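Local coordinates for putative S41 protease (Bacteroides fragilis NCTC 9343, PDB 3K50), which is a putative protease of peptidase family S41, with a PDZ-like domain beside its ClpP/crotonase-like domain, though its activity is unproven, at residues A[230-235]-A[294-299]. Residues are numbered along the deposited sequence; the frame is centred on the assembly and turned at random.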
loop_
_atom_site.group_PDB
_atom_site.type_symbol
_atom_site.label_atom_id
_atom_site.label_comp_id
_atom_site.label_asym_id
_atom_site.label_seq_id
_atom_site.Cartn_x
_atom_site.Cartn_y
_atom_site.Cartn_z
ATOM N N ASP A 230 0.789 -10.299 1.001
ATOM C CA ASP A 230 0.510 -9.338 2.052
ATOM C C ASP A 230 0.536 -7.912 1.464
ATOM O O ASP A 230 1.589 -7.346 1.200
ATOM C CB ASP A 230 1.540 -9.577 3.191
ATOM C CG ASP A 230 1.233 -8.821 4.449
ATOM O OD1 ASP A 230 0.406 -7.892 4.420
ATOM O OD2 ASP A 230 1.810 -9.179 5.509
ATOM N N LEU A 231 -0.658 -7.365 1.193
ATOM C CA LEU A 231 -0.838 -6.022 0.658
ATOM C C LEU A 231 -1.423 -5.083 1.727
ATOM O O LEU A 231 -2.001 -4.036 1.452
ATOM C CB LEU A 231 -1.809 -6.110 -0.507
ATOM C CG LEU A 231 -1.434 -6.984 -1.688
ATOM C CD1 LEU A 231 -2.534 -6.941 -2.835
ATOM C CD2 LEU A 231 -0.036 -6.608 -2.223
ATOM N N ARG A 232 -1.263 -5.429 2.979
ATOM C CA ARG A 232 -1.971 -4.676 4.001
ATOM C C ARG A 232 -1.758 -3.167 4.075
ATOM O O ARG A 232 -2.662 -2.458 4.548
ATOM C CB ARG A 232 -1.747 -5.297 5.398
ATOM C CG ARG A 232 -0.424 -4.982 6.041
ATOM C CD ARG A 232 -0.340 -5.686 7.377
ATOM N NE ARG A 232 -0.041 -7.101 7.223
ATOM C CZ ARG A 232 -0.034 -8.009 8.205
ATOM N NH1 ARG A 232 -0.422 -7.697 9.445
ATOM N NH2 ARG A 232 0.300 -9.272 7.914
ATOM N N TYR A 233 -0.575 -2.695 3.716
ATOM C CA TYR A 233 -0.268 -1.303 3.772
ATOM C C TYR A 233 0.042 -0.789 2.388
ATOM O O TYR A 233 0.585 0.298 2.261
ATOM C CB TYR A 233 0.959 -1.027 4.708
ATOM C CG TYR A 233 0.824 -1.479 6.113
ATOM C CD1 TYR A 233 -0.400 -1.347 6.803
ATOM C CD2 TYR A 233 1.958 -1.945 6.845
ATOM C CE1 TYR A 233 -0.515 -1.793 8.063
ATOM C CE2 TYR A 233 1.836 -2.335 8.158
ATOM C CZ TYR A 233 0.598 -2.259 8.753
ATOM O OH TYR A 233 0.450 -2.704 10.051
ATOM N N ASN A 234 -0.354 -1.522 1.357
ATOM C CA ASN A 234 -0.065 -1.150 -0.036
ATOM C C ASN A 234 -1.102 -0.168 -0.635
ATOM O O ASN A 234 -2.247 -0.528 -0.926
ATOM C CB ASN A 234 0.039 -2.419 -0.873
ATOM C CG ASN A 234 0.641 -2.163 -2.243
ATOM O OD1 ASN A 234 0.299 -1.171 -2.897
ATOM N ND2 ASN A 234 1.503 -3.090 -2.708
ATOM N N THR A 235 -0.685 1.090 -0.816
ATOM C CA THR A 235 -1.587 2.172 -1.238
ATOM C C THR A 235 -1.691 2.286 -2.772
ATOM O O THR A 235 -2.333 3.200 -3.308
ATOM C CB THR A 235 -1.143 3.526 -0.637
ATOM O OG1 THR A 235 0.066 3.940 -1.257
ATOM C CG2 THR A 235 -0.953 3.463 0.894
ATOM N N TYR A 294 -4.189 -16.165 -1.043
ATOM C CA TYR A 294 -4.684 -15.475 0.176
ATOM C C TYR A 294 -4.019 -14.091 0.122
ATOM O O TYR A 294 -2.774 -13.968 -0.038
ATOM C CB TYR A 294 -4.348 -16.231 1.463
ATOM C CG TYR A 294 -4.967 -17.614 1.489
ATOM C CD1 TYR A 294 -4.400 -18.660 0.782
ATOM C CD2 TYR A 294 -6.172 -17.856 2.157
ATOM C CE1 TYR A 294 -4.985 -19.931 0.777
ATOM C CE2 TYR A 294 -6.773 -19.121 2.125
ATOM C CZ TYR A 294 -6.184 -20.137 1.416
ATOM O OH TYR A 294 -6.749 -21.391 1.360
ATOM N N VAL A 295 -4.857 -13.061 0.201
ATOM C CA VAL A 295 -4.445 -11.666 0.124
ATOM C C VAL A 295 -4.805 -10.992 1.452
ATOM O O VAL A 295 -5.955 -11.062 1.910
ATOM C CB VAL A 295 -5.081 -10.950 -1.097
ATOM C CG1 VAL A 295 -4.618 -9.445 -1.157
ATOM C CG2 VAL A 295 -4.698 -11.670 -2.399
ATOM N N LEU A 296 -3.777 -10.479 2.127
ATOM C CA LEU A 296 -3.940 -9.764 3.404
ATOM C C LEU A 296 -4.171 -8.270 3.166
ATOM O O LEU A 296 -3.363 -7.604 2.493
ATOM C CB LEU A 296 -2.715 -10.009 4.280
ATOM C CG LEU A 296 -2.223 -11.448 4.425
ATOM C CD1 LEU A 296 -1.070 -11.578 5.432
ATOM C CD2 LEU A 296 -3.378 -12.372 4.828
ATOM N N THR A 297 -5.264 -7.756 3.720
ATOM C CA THR A 297 -5.762 -6.388 3.427
ATOM C C THR A 297 -6.116 -5.547 4.636
ATOM O O THR A 297 -6.340 -6.088 5.695
ATOM C CB THR A 297 -7.073 -6.478 2.525
ATOM O OG1 THR A 297 -8.146 -7.128 3.231
ATOM C CG2 THR A 297 -6.811 -7.260 1.260
ATOM N N THR A 298 -6.061 -4.216 4.480
ATOM C CA THR A 298 -6.603 -3.292 5.460
ATOM C C THR A 298 -7.228 -2.163 4.665
ATOM O O THR A 298 -7.229 -2.181 3.414
ATOM C CB THR A 298 -5.577 -2.710 6.465
ATOM O OG1 THR A 298 -4.649 -1.847 5.788
ATOM C CG2 THR A 298 -4.850 -3.834 7.264
ATOM N N ASN A 299 -7.787 -1.195 5.381
ATOM C CA ASN A 299 -8.313 0.006 4.767
ATOM C C ASN A 299 -7.231 0.728 3.957
ATOM O O ASN A 299 -7.557 1.502 3.096
ATOM C CB ASN A 299 -8.870 0.996 5.799
ATOM C CG ASN A 299 -10.096 0.494 6.600
ATOM O OD1 ASN A 299 -10.490 1.218 7.515
ATOM N ND2 ASN A 299 -10.695 -0.703 6.296
#
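Asp230 and Leu296 form a parallel beta bridge, their CA atoms 4.7 Å apart, where strand 226-230 ends beside strand 292-297 and turns away through a type I turn from Leu231 to Asn234. Across this junction Leu231 N gives a weak hydrogen bond to Leu296 O. Asp230 and Leu296 project from the same face of the sheet, and methyl CD1 of Leu296 meets the carboxylate carbon CG of Asp230 at 3.7 Å. The same methyl touches NH2 of Arg232, whose side chain runs alongside that of Leu296.

Arg232 grips Asp230 side-on with two nitrogens. NE reaches the syn lone pair of Asp230 OD1 at 2.9 Å in an almost straight bond lying close to the guanidinium plane, while NH2 makes a salt bridge to Asp230 OD2 at 2.8 Å, 35° out of the carboxylate plane. The bend of the arginine chain at chi3 (77°) brings its head back to the aspartate. Tyr191 also binds Asp230 OD2, and NH1 of Arg232 forms salt bridges with Glu372 and Glu387, so this buried pair belongs to a wider polar network. CG of Arg232 lies 3.6 Å above the centre of one face of the Tyr233 ring.

Leu231 turns to the other side of the strands, where CD1 packs on CG1 of Val295. Farther along, the hydroxyl OG1 of Thr298 is modelled 2.4 Å from Arg232 O, too close for an ordinary hydrogen bond, so the details of that contact are doubtful. Together these contacts join the carboxyl ends of two adjacent parallel strands and the loops leaving them, consistent with the alpha/beta core of the ClpP/crotonase-like fold to which S41 peptidases belong.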